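Local coordinates for hypothetical 30.2 KD protein c25g10.02 IN chromosome I (Schizosaccharomyces pombe, PDB 1KCF) that resolves four-way Holliday junctions in mitochondrial DNA, cutting at the point of strand exchange after 5'-CT-3' and 5'-TT-3' sequences, at residues 7-12 with 22-27; 16-21 with 29-34. One frame throughout, in Å; residues are numbered along the deposited sequence.

Contact 1 (7-12 with 22-27); sequences SFLQHI and GRKDEL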
# COMPACT_ATOMS: atom_id res chain seq x y z
N SER A 7 34.67 -11.05 -11.49
CA SER A 7 33.95 -12.23 -11.06
C SER A 7 33.99 -12.45 -9.54
O SER A 7 33.02 -12.92 -8.96
CB SER A 7 34.52 -13.46 -11.77
OG SER A 7 35.93 -13.48 -11.70
N PHE A 8 35.11 -12.11 -8.92
CA PHE A 8 35.26 -12.27 -7.47
C PHE A 8 34.39 -11.26 -6.73
O PHE A 8 33.80 -11.58 -5.69
CB PHE A 8 36.72 -12.11 -7.06
CG PHE A 8 36.96 -12.30 -5.58
CD1 PHE A 8 36.54 -13.47 -4.95
CD2 PHE A 8 37.59 -11.32 -4.83
CE1 PHE A 8 36.75 -13.65 -3.58
CE2 PHE A 8 37.81 -11.49 -3.46
CZ PHE A 8 37.38 -12.66 -2.84
N LEU A 9 34.31 -10.05 -7.26
CA LEU A 9 33.50 -9.00 -6.65
C LEU A 9 32.03 -9.37 -6.74
O LEU A 9 31.26 -9.11 -5.81
CB LEU A 9 33.74 -7.66 -7.35
CG LEU A 9 35.12 -7.04 -7.13
CD1 LEU A 9 35.23 -5.76 -7.95
CD2 LEU A 9 35.33 -6.76 -5.65
N GLN A 10 31.64 -9.98 -7.85
CA GLN A 10 30.26 -10.39 -8.06
C GLN A 10 29.93 -11.49 -7.05
O GLN A 10 28.80 -11.57 -6.55
CB GLN A 10 30.08 -10.93 -9.48
CG GLN A 10 30.59 -10.01 -10.57
CD GLN A 10 30.38 -10.56 -11.97
OE1 GLN A 10 30.65 -11.74 -12.23
NE2 GLN A 10 29.91 -9.72 -12.88
N HIS A 11 30.92 -12.32 -6.74
CA HIS A 11 30.73 -13.41 -5.79
C HIS A 11 30.47 -12.82 -4.41
O HIS A 11 29.58 -13.27 -3.69
CB HIS A 11 31.97 -14.30 -5.76
CG HIS A 11 31.87 -15.43 -4.78
ND1 HIS A 11 30.93 -16.44 -4.91
CD2 HIS A 11 32.58 -15.72 -3.66
CE1 HIS A 11 31.06 -17.29 -3.90
NE2 HIS A 11 32.05 -16.87 -3.13
N ILE A 12 31.26 -11.81 -4.05
CA ILE A 12 31.12 -11.14 -2.76
C ILE A 12 29.72 -10.52 -2.65
O ILE A 12 29.09 -10.56 -1.60
CB ILE A 12 32.19 -10.04 -2.59
CG1 ILE A 12 33.58 -10.68 -2.49
CG2 ILE A 12 31.90 -9.19 -1.35
CD1 ILE A 12 34.71 -9.70 -2.29
N GLY A 22 26.99 -3.87 -12.49
CA GLY A 22 27.80 -2.66 -12.44
C GLY A 22 29.22 -2.89 -12.91
O GLY A 22 29.55 -3.95 -13.45
N ARG A 23 30.06 -1.88 -12.72
CA ARG A 23 31.46 -1.95 -13.12
C ARG A 23 32.32 -2.51 -11.99
O ARG A 23 31.83 -2.75 -10.89
CB ARG A 23 31.96 -0.57 -13.53
N LYS A 24 33.60 -2.72 -12.27
CA LYS A 24 34.52 -3.26 -11.28
C LYS A 24 34.79 -2.27 -10.15
O LYS A 24 35.37 -2.63 -9.13
CB LYS A 24 35.84 -3.67 -11.95
CG LYS A 24 36.63 -4.69 -11.15
CD LYS A 24 37.82 -5.23 -11.93
CE LYS A 24 38.90 -4.18 -12.12
NZ LYS A 24 40.08 -4.73 -12.84
N ASP A 25 34.38 -1.02 -10.33
CA ASP A 25 34.57 -0.00 -9.31
C ASP A 25 33.24 0.36 -8.65
O ASP A 25 33.21 1.02 -7.61
CB ASP A 25 35.22 1.25 -9.90
CG ASP A 25 36.71 1.06 -10.17
OD1 ASP A 25 37.48 0.95 -9.19
OD2 ASP A 25 37.10 1.02 -11.35
N GLU A 26 32.15 -0.07 -9.27
CA GLU A 26 30.82 0.19 -8.73
C GLU A 26 30.55 -0.83 -7.63
O GLU A 26 30.03 -0.49 -6.57
CB GLU A 26 29.77 0.08 -9.83
N LEU A 27 30.90 -2.08 -7.90
CA LEU A 27 30.71 -3.15 -6.92
C LEU A 27 31.51 -2.86 -5.66
O LEU A 27 31.01 -3.01 -4.55
CB LEU A 27 31.13 -4.50 -7.52
CG LEU A 27 30.28 -5.03 -8.67
CD1 LEU A 27 30.81 -6.37 -9.13
CD2 LEU A 27 28.83 -5.15 -8.23

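Contact 2 (16-21 with 29-34); sequences TGLSRS and RRIVDS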
# COMPACT_ATOMS: atom_id res chain seq x y z
N THR A 16 26.72 -11.28 0.13
CA THR A 16 26.26 -10.21 1.01
C THR A 16 24.88 -9.69 0.62
O THR A 16 24.43 -8.66 1.12
CB THR A 16 27.25 -9.04 1.01
OG1 THR A 16 27.48 -8.60 -0.33
CG2 THR A 16 28.58 -9.46 1.64
N GLY A 17 24.21 -10.40 -0.29
CA GLY A 17 22.89 -10.00 -0.72
C GLY A 17 22.84 -8.67 -1.44
O GLY A 17 21.83 -7.97 -1.41
N LEU A 18 23.94 -8.31 -2.11
CA LEU A 18 24.00 -7.05 -2.84
C LEU A 18 23.85 -7.30 -4.33
O LEU A 18 23.95 -8.43 -4.80
CB LEU A 18 25.34 -6.35 -2.58
CG LEU A 18 25.64 -5.90 -1.15
CD1 LEU A 18 27.06 -5.35 -1.08
CD2 LEU A 18 24.63 -4.84 -0.71
N SER A 19 23.59 -6.22 -5.07
CA SER A 19 23.43 -6.29 -6.52
C SER A 19 24.76 -6.63 -7.17
O SER A 19 25.80 -6.06 -6.84
CB SER A 19 22.92 -4.94 -7.05
OG SER A 19 22.88 -4.93 -8.47
N ARG A 20 24.73 -7.57 -8.12
CA ARG A 20 25.93 -7.99 -8.82
C ARG A 20 26.11 -7.26 -10.15
O ARG A 20 26.99 -7.62 -10.94
CB ARG A 20 25.88 -9.50 -9.09
CG ARG A 20 25.70 -10.36 -7.84
CD ARG A 20 25.85 -11.84 -8.18
NE ARG A 20 24.92 -12.25 -9.23
CZ ARG A 20 24.96 -13.43 -9.84
NH1 ARG A 20 25.89 -14.31 -9.52
NH2 ARG A 20 24.08 -13.71 -10.79
N SER A 21 25.30 -6.23 -10.39
CA SER A 21 25.39 -5.48 -11.64
C SER A 21 26.20 -4.20 -11.47
O SER A 21 26.12 -3.52 -10.44
CB SER A 21 23.99 -5.13 -12.15
OG SER A 21 23.36 -4.18 -11.31
N ARG A 29 32.47 0.01 -4.40
CA ARG A 29 31.81 1.08 -3.66
C ARG A 29 30.53 0.59 -2.99
O ARG A 29 30.24 0.97 -1.86
CB ARG A 29 31.49 2.24 -4.61
N ARG A 30 29.78 -0.24 -3.69
CA ARG A 30 28.54 -0.80 -3.17
C ARG A 30 28.81 -1.58 -1.88
O ARG A 30 28.13 -1.39 -0.87
CB ARG A 30 27.91 -1.71 -4.21
CG ARG A 30 26.55 -2.27 -3.84
CD ARG A 30 25.93 -2.94 -5.05
NE ARG A 30 25.86 -2.01 -6.16
CZ ARG A 30 25.87 -2.36 -7.44
NH1 ARG A 30 25.95 -3.64 -7.78
NH2 ARG A 30 25.80 -1.43 -8.39
N ILE A 31 29.81 -2.45 -1.93
CA ILE A 31 30.20 -3.26 -0.79
C ILE A 31 30.65 -2.36 0.36
O ILE A 31 30.07 -2.38 1.45
CB ILE A 31 31.36 -4.22 -1.16
CG1 ILE A 31 30.89 -5.17 -2.25
CG2 ILE A 31 31.82 -4.99 0.08
CD1 ILE A 31 32.00 -6.05 -2.81
N VAL A 32 31.69 -1.57 0.11
CA VAL A 32 32.25 -0.67 1.11
C VAL A 32 31.23 0.30 1.71
O VAL A 32 31.28 0.62 2.90
CB VAL A 32 33.42 0.16 0.51
CG1 VAL A 32 33.96 1.13 1.55
CG2 VAL A 32 34.52 -0.77 0.02
N ASP A 33 30.30 0.76 0.88
CA ASP A 33 29.29 1.72 1.32
C ASP A 33 27.99 1.10 1.81
O ASP A 33 27.09 1.82 2.23
CB ASP A 33 29.00 2.71 0.19
CG ASP A 33 30.20 3.58 -0.15
OD1 ASP A 33 30.41 3.87 -1.35
OD2 ASP A 33 30.92 3.98 0.79
N SER A 34 27.89 -0.22 1.77
CA SER A 34 26.69 -0.90 2.24
C SER A 34 26.41 -0.46 3.68
O SER A 34 27.30 -0.51 4.53
CB SER A 34 26.89 -2.41 2.21
OG SER A 34 27.96 -2.78 3.06

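Contact 1 (7-12 with 22-27)
Leu9 and Leu27 face each other in nearly the same conformation, each with CG anti to its own carbonyl carbon (chi1 -69° and -67°) and CD1 stretched on from CA; both CB atoms point toward the other segment, and these torsions decide which methyl arrives first, CD1 of Leu27 on Leu9 and CD1 of Leu9 on Lys24. The leucines meet base to end: Leu9 CB lies 3.7 Å from Leu27 CD1, and the two CB atoms are 4.1 Å apart. Methyl therefore meets methylene, with Leu27 reaching across to helix 6-15. The same CD1 of Leu27 also lies 3.9 Å from Gln10 CG, touching the aliphatic root of that side chain. The far end of Leu9 goes to the turn that leads into helix 26-33. There Leu9 CD1 packs 3.3 Å from Lys24 O and 3.7 Å from Lys24 CG, the two side chains crossing at about a right angle, while the lysine chain bends at chi3 and carries its ammonium away. The turn is fastened from within, for Arg23 O accepts from both Glu26 N and Leu27 N. Leu6 and Cys13 of helix 6-15 also touch Leu27, and Leu9 continues onto Leu28. This pairing of helix with helix start suits the helix-loop-helix SAP motif, a probable DNA-binding element. No hydrogen bond spans the two segments, so their association here rests on buried leucine carbon and on the methylenes of Lys24 and Gln10, with no polar bond to set a precise direction.

Contact 2 (16-21 with 29-34)
Ser21 O is held by two nitrogens of one guanidinium: Arg30 NH1 approaches it at 2.7 Å and Arg30 NH2 at 2.9 Å. The second bond runs nearly along the C=O axis, and Ser21 O sits in the guanidinium plane. Arg30 NH1 also donates to Ser19 O at 2.6 Å, again within the plane of the guanidinium but from well above that carbonyl's own plane, 63° out of it. The arginine reaches the loop because CG stands anti to the backbone N (chi1 -175°) and the chain bends at chi3. Two bonds to one oxygen and a third to the carbonyl two residues earlier fix both the reach and the rotation of the flat group. The loop is braced internally as well, since Ser21 OG donates to Ser19 OG, 3.0 Å away. Just before these serines, Leu18 supplies the apolar half: its CD1 lies over the helix backbone, 3.8 Å from Ile31 CA, and 4.0 Å from Ile31 CG1, the side chains crossing at about a right angle. Were Arg30 replaced by alanine, Ser19 O and Ser21 O would lose these donors, and the loop between the helices would probably be freer to shift. At the other end of the segment, Ser34 OG donates to Ile31 O at 2.7 Å, in the carbonyl plane. Helix 224-253 lies beyond, where Cys252 touches Ile31 and Arg249 NE bonds to Ser34 O. Here the arginine meets neutral carbonyls rather than a carboxylate, so its charge probably remains largely uncompensated within the contact while its N-H groups pin the SAP loop to the second helix.

In the fold
Contacts 1 and 2 have centres 8 Å apart and share helix 26-33, whose start packs on helix 6-15 in the first and whose later turns hold the connecting loop in the second. Their segments alternate along the chain, so the two contacts interleave within the SAP region. Leu27 CD2 packs 3.5 Å from Ser19 O, the carbonyl that Arg30 engages, and Ile12 CG2 lies 3.5 Å from Ile31 CD1. Ile12 also touches Tyr248 of helix 224-253, the helix that carries Asp230. The centres of contacts 1 and 2 lie about 24 and 18 Å from the chain's centre, and neither is near the magnesium ligands Asp46 and Asp230.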